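Local coordinates for beta-1,4-exocellulase (PDB 4B4H), which probably hydrolyses the beta-1,4 linkages of cellulose as a family 6 cellobiohydrolase, of which this chain is the catalytic domain, at residues G199-A211 and D268-S280. Sequence-based numbering, arbitrary orientation.
Sequences GPSVDIFYEAANA and DLRQALIAKGFRS
Val202 seats its two methyls as a knob among Leu269, Ala272, Leu273 and Lys276: CG2 lies 3.8 Å from Leu269 CD1, while CG1, held anti to the backbone N (chi1 169°), meets Lys276 CB at 3.7 Å. Helices 199-209 and 268-276 pass at -52° with their axes 9.8 Å apart. Deeper in, Leu273 CD2 lies in the plane of the Phe205 ring at its edge, 3.7 Å from Phe205 CD2. The Lys276 chain bends at chi2 and runs across Tyr206, its CG 3.6 Å from Tyr206 CB, and NZ forms a salt bridge with Asp203 OD1 at 3.2 Å, whose hydrogen bond is weak. The Tyr206 ring presents its edge to the face of Phe278 in an offset edge-to-face pair, planes at 84°, and Asn210 ND2, bonded to Tyr206 O, lies over the ring centre. With an alanine at Tyr206, the packing of ring atoms CG and CD2 on Lys276 CG and CE, and the edge offered to Phe278, would probably be lost. Gly277 at positive phi closes the helix in a Schellman motif, Phe278 N bonding Leu273 O at 3.0 Å, and a CB on Gly277 would collide with Tyr206 CE1. The turn brings Phe278 under helix 199-209, CE1 3.7 Å from Ala209 CB, where Phe222 also meets it edge-to-face. The crossing holds a single knob-into-hole contact, from Val202, on the outside of the family 6 distorted beta/alpha barrel.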
loop_
_atom_site.group_PDB
_atom_site.type_symbol
_atom_site.label_atom_id
_atom_site.label_comp_id
_atom_site.label_asym_id
_atom_site.label_seq_id
_atom_site.Cartn_x
_atom_site.Cartn_y
_atom_site.Cartn_z
ATOM N N GLY A 199 -12.780 9.425 -10.454
ATOM C CA GLY A 199 -14.103 9.737 -9.896
ATOM C C GLY A 199 -14.860 8.512 -9.383
ATOM O O GLY A 199 -15.374 8.522 -8.257
ATOM N N PRO A 200 -14.932 7.444 -10.197
ATOM C CA PRO A 200 -15.587 6.197 -9.778
ATOM C C PRO A 200 -15.006 5.575 -8.493
ATOM O O PRO A 200 -15.759 5.053 -7.660
ATOM C CB PRO A 200 -15.376 5.286 -10.985
ATOM C CG PRO A 200 -15.350 6.226 -12.139
ATOM C CD PRO A 200 -14.606 7.427 -11.639
ATOM N N SER A 201 -13.685 5.650 -8.328
ATOM C CA SER A 201 -13.042 5.197 -7.100
ATOM C C SER A 201 -13.497 6.054 -5.921
ATOM O O SER A 201 -13.807 5.526 -4.852
ATOM C CB SER A 201 -11.518 5.243 -7.231
ATOM O OG SER A 201 -11.066 4.329 -8.208
ATOM N N VAL A 202 -13.535 7.372 -6.117
ATOM C CA VAL A 202 -13.983 8.291 -5.067
ATOM C C VAL A 202 -15.381 7.906 -4.582
ATOM O O VAL A 202 -15.643 7.858 -3.369
ATOM C CB VAL A 202 -13.940 9.763 -5.530
ATOM C CG1 VAL A 202 -14.654 10.671 -4.544
ATOM C CG2 VAL A 202 -12.497 10.204 -5.759
ATOM N N ASP A 203 -16.257 7.599 -5.539
ATOM C CA ASP A 203 -17.629 7.210 -5.237
ATOM C C ASP A 203 -17.684 5.948 -4.388
ATOM O O ASP A 203 -18.440 5.904 -3.408
ATOM C CB ASP A 203 -18.440 7.018 -6.521
ATOM C CG ASP A 203 -18.709 8.325 -7.240
ATOM O OD1 ASP A 203 -18.565 9.400 -6.613
ATOM O OD2 ASP A 203 -19.084 8.286 -8.434
ATOM N N ILE A 204 -16.870 4.954 -4.756
ATOM C CA ILE A 204 -16.815 3.685 -4.034
ATOM C C ILE A 204 -16.197 3.811 -2.635
ATOM O O ILE A 204 -16.639 3.143 -1.708
ATOM C CB ILE A 204 -16.164 2.529 -4.850
ATOM C CG1 ILE A 204 -16.631 1.181 -4.286
ATOM C CG2 ILE A 204 -14.642 2.610 -4.879
ATOM C CD1 ILE A 204 -16.405 -0.006 -5.184
ATOM N N PHE A 205 -15.202 4.684 -2.482
ATOM C CA PHE A 205 -14.665 4.956 -1.142
ATOM C C PHE A 205 -15.768 5.480 -0.220
ATOM O O PHE A 205 -15.875 5.074 0.947
ATOM C CB PHE A 205 -13.513 5.962 -1.207
ATOM C CG PHE A 205 -12.306 5.474 -1.969
ATOM C CD1 PHE A 205 -12.000 4.114 -2.040
ATOM C CD2 PHE A 205 -11.452 6.384 -2.584
ATOM C CE1 PHE A 205 -10.883 3.682 -2.740
ATOM C CE2 PHE A 205 -10.329 5.959 -3.281
ATOM C CZ PHE A 205 -10.046 4.603 -3.358
ATOM N N TYR A 206 -16.602 6.353 -0.782
ATOM C CA TYR A 206 -17.683 7.005 -0.050
ATOM C C TYR A 206 -18.764 5.991 0.289
ATOM O O TYR A 206 -19.249 5.956 1.412
ATOM C CB TYR A 206 -18.254 8.171 -0.867
ATOM C CG TYR A 206 -19.266 9.016 -0.110
ATOM C CD1 TYR A 206 -18.851 10.053 0.748
ATOM C CD2 TYR A 206 -20.629 8.780 -0.242
ATOM C CE1 TYR A 206 -19.775 10.813 1.451
ATOM C CE2 TYR A 206 -21.559 9.543 0.449
ATOM C CZ TYR A 206 -21.130 10.553 1.288
ATOM O OH TYR A 206 -22.058 11.296 1.967
ATOM N N GLU A 207 -19.106 5.144 -0.677
ATOM C CA GLU A 207 -20.042 4.042 -0.452
ATOM C C GLU A 207 -19.595 3.204 0.753
ATOM O O GLU A 207 -20.394 2.977 1.665
ATOM C CB GLU A 207 -20.186 3.176 -1.711
ATOM C CG GLU A 207 -21.204 2.042 -1.605
ATOM C CD GLU A 207 -21.267 1.171 -2.857
ATOM O OE1 GLU A 207 -20.449 1.367 -3.775
ATOM O OE2 GLU A 207 -22.139 0.276 -2.918
ATOM N N ALA A 208 -18.326 2.786 0.754
ATOM C CA ALA A 208 -17.764 1.924 1.824
ATOM C C ALA A 208 -17.817 2.594 3.190
ATOM O O ALA A 208 -18.193 1.982 4.188
ATOM C CB ALA A 208 -16.327 1.522 1.501
ATOM N N ALA A 209 -17.415 3.857 3.220
ATOM C CA ALA A 209 -17.416 4.657 4.444
ATOM C C ALA A 209 -18.797 4.840 5.057
ATOM O O ALA A 209 -18.916 5.128 6.244
ATOM C CB ALA A 209 -16.805 6.007 4.151
ATOM N N ASN A 210 -19.838 4.722 4.240
ATOM C CA ASN A 210 -21.205 4.815 4.745
ATOM C C ASN A 210 -21.910 3.471 4.889
ATOM O O ASN A 210 -23.074 3.429 5.295
ATOM C CB ASN A 210 -22.011 5.750 3.856
ATOM C CG ASN A 210 -21.604 7.185 4.041
ATOM O OD1 ASN A 210 -22.097 7.858 4.946
ATOM N ND2 ASN A 210 -20.673 7.657 3.216
ATOM N N ALA A 211 -21.191 2.384 4.591
ATOM C CA ALA A 211 -21.743 1.023 4.673
ATOM C C ALA A 211 -21.642 0.434 6.088
ATOM O O ALA A 211 -20.807 0.860 6.876
ATOM C CB ALA A 211 -21.019 0.112 3.684
ATOM N N ASP A 268 -4.830 15.636 -5.361
ATOM C CA ASP A 268 -6.088 15.743 -6.109
ATOM C C ASP A 268 -7.181 14.861 -5.508
ATOM O O ASP A 268 -8.299 15.315 -5.323
ATOM C CB ASP A 268 -5.876 15.406 -7.590
ATOM C CG ASP A 268 -5.425 16.613 -8.407
ATOM O OD1 ASP A 268 -5.163 17.689 -7.825
ATOM O OD2 ASP A 268 -5.339 16.502 -9.643
ATOM N N LEU A 269 -6.838 13.618 -5.172
ATOM C CA LEU A 269 -7.791 12.691 -4.567
ATOM C C LEU A 269 -8.362 13.266 -3.267
ATOM O O LEU A 269 -9.575 13.196 -3.040
ATOM C CB LEU A 269 -7.142 11.319 -4.347
ATOM C CG LEU A 269 -8.002 10.122 -3.938
ATOM C CD1 LEU A 269 -8.843 9.590 -5.091
ATOM C CD2 LEU A 269 -7.105 9.034 -3.372
ATOM N N ARG A 270 -7.487 13.871 -2.450
ATOM C CA ARG A 270 -7.884 14.458 -1.165
ATOM C C ARG A 270 -9.004 15.486 -1.355
ATOM O O ARG A 270 -10.005 15.462 -0.633
ATOM C CB ARG A 270 -6.685 15.090 -0.450
ATOM C CG ARG A 270 -7.020 15.533 0.959
ATOM C CD ARG A 270 -5.914 16.368 1.573
ATOM N NE ARG A 270 -6.338 16.856 2.880
ATOM C CZ ARG A 270 -7.062 17.957 3.073
ATOM N NH1 ARG A 270 -7.438 18.704 2.043
ATOM N NH2 ARG A 270 -7.405 18.312 4.307
ATOM N N GLN A 271 -8.833 16.357 -2.346
ATOM C CA GLN A 271 -9.843 17.357 -2.705
ATOM C C GLN A 271 -11.135 16.732 -3.229
ATOM O O GLN A 271 -12.222 17.105 -2.801
ATOM C CB GLN A 271 -9.279 18.398 -3.688
ATOM C CG GLN A 271 -8.298 19.398 -3.074
ATOM C CD GLN A 271 -8.672 19.830 -1.662
ATOM O OE1 GLN A 271 -9.822 20.194 -1.381
ATOM N NE2 GLN A 271 -7.701 19.780 -0.760
ATOM N N ALA A 272 -11.005 15.765 -4.137
ATOM C CA ALA A 272 -12.163 15.033 -4.653
ATOM C C ALA A 272 -12.972 14.395 -3.528
ATOM O O ALA A 272 -14.201 14.474 -3.515
ATOM C CB ALA A 272 -11.734 13.989 -5.664
ATOM N N LEU A 273 -12.277 13.803 -2.555
ATOM C CA LEU A 273 -12.949 13.073 -1.483
ATOM C C LEU A 273 -13.700 14.005 -0.558
ATOM O O LEU A 273 -14.800 13.691 -0.113
ATOM C CB LEU A 273 -11.958 12.211 -0.700
ATOM C CG LEU A 273 -11.386 11.036 -1.502
ATOM C CD1 LEU A 273 -9.999 10.691 -0.972
ATOM C CD2 LEU A 273 -12.301 9.808 -1.522
ATOM N N ILE A 274 -13.107 15.158 -0.265
ATOM C CA ILE A 274 -13.775 16.130 0.584
ATOM C C ILE A 274 -15.041 16.642 -0.102
ATOM O O ILE A 274 -16.091 16.731 0.536
ATOM C CB ILE A 274 -12.848 17.298 0.986
ATOM C CG1 ILE A 274 -11.618 16.763 1.730
ATOM C CG2 ILE A 274 -13.601 18.291 1.868
ATOM C CD1 ILE A 274 -10.654 17.843 2.181
ATOM N N ALA A 275 -14.940 16.903 -1.405
ATOM C CA ALA A 275 -16.083 17.334 -2.220
ATOM C C ALA A 275 -17.217 16.301 -2.212
ATOM O O ALA A 275 -18.398 16.656 -2.111
ATOM C CB ALA A 275 -15.637 17.666 -3.641
ATOM N N LYS A 276 -16.849 15.027 -2.303
ATOM C CA LYS A 276 -17.794 13.916 -2.187
ATOM C C LYS A 276 -18.498 13.862 -0.825
ATOM O O LYS A 276 -19.654 13.413 -0.730
ATOM C CB LYS A 276 -17.068 12.597 -2.474
ATOM C CG LYS A 276 -17.955 11.363 -2.561
ATOM C CD LYS A 276 -18.904 11.394 -3.751
ATOM C CE LYS A 276 -19.835 10.188 -3.715
ATOM N NZ LYS A 276 -20.950 10.234 -4.711
ATOM N N GLY A 277 -17.810 14.302 0.229
ATOM C CA GLY A 277 -18.420 14.362 1.552
ATOM C C GLY A 277 -17.620 13.806 2.714
ATOM O O GLY A 277 -18.184 13.522 3.764
ATOM N N PHE A 278 -16.311 13.652 2.523
ATOM C CA PHE A 278 -15.410 13.264 3.607
ATOM C C PHE A 278 -15.027 14.501 4.427
ATOM O O PHE A 278 -15.212 15.638 3.975
ATOM C CB PHE A 278 -14.166 12.564 3.051
ATOM C CG PHE A 278 -14.397 11.124 2.694
ATOM C CD1 PHE A 278 -14.239 10.129 3.654
ATOM C CD2 PHE A 278 -14.783 10.756 1.409
ATOM C CE1 PHE A 278 -14.458 8.800 3.348
ATOM C CE2 PHE A 278 -15.013 9.423 1.092
ATOM C CZ PHE A 278 -14.840 8.446 2.058
ATOM N N ARG A 279 -14.496 14.270 5.627
ATOM C CA ARG A 279 -14.146 15.359 6.545
ATOM C C ARG A 279 -13.076 16.270 5.958
ATOM O O ARG A 279 -12.140 15.788 5.318
ATOM C CB ARG A 279 -13.660 14.788 7.874
ATOM C CG ARG A 279 -14.719 14.020 8.654
ATOM C CD ARG A 279 -14.184 13.669 10.034
ATOM N NE ARG A 279 -13.642 14.860 10.687
ATOM C CZ ARG A 279 -14.231 15.497 11.693
ATOM N NH1 ARG A 279 -15.377 15.053 12.192
ATOM N NH2 ARG A 279 -13.668 16.578 12.210
ATOM N N SER A 280 -13.213 17.576 6.204
ATOM C CA SER A 280 -12.328 18.602 5.631
ATOM C C SER A 280 -10.871 18.440 6.060
ATOM O O SER A 280 -9.956 18.913 5.378
ATOM C CB SER A 280 -12.819 20.013 6.007
ATOM O OG SER A 280 -12.051 20.552 7.082
HETATM O O HOH W 1 -21.073 7.165 -3.876
#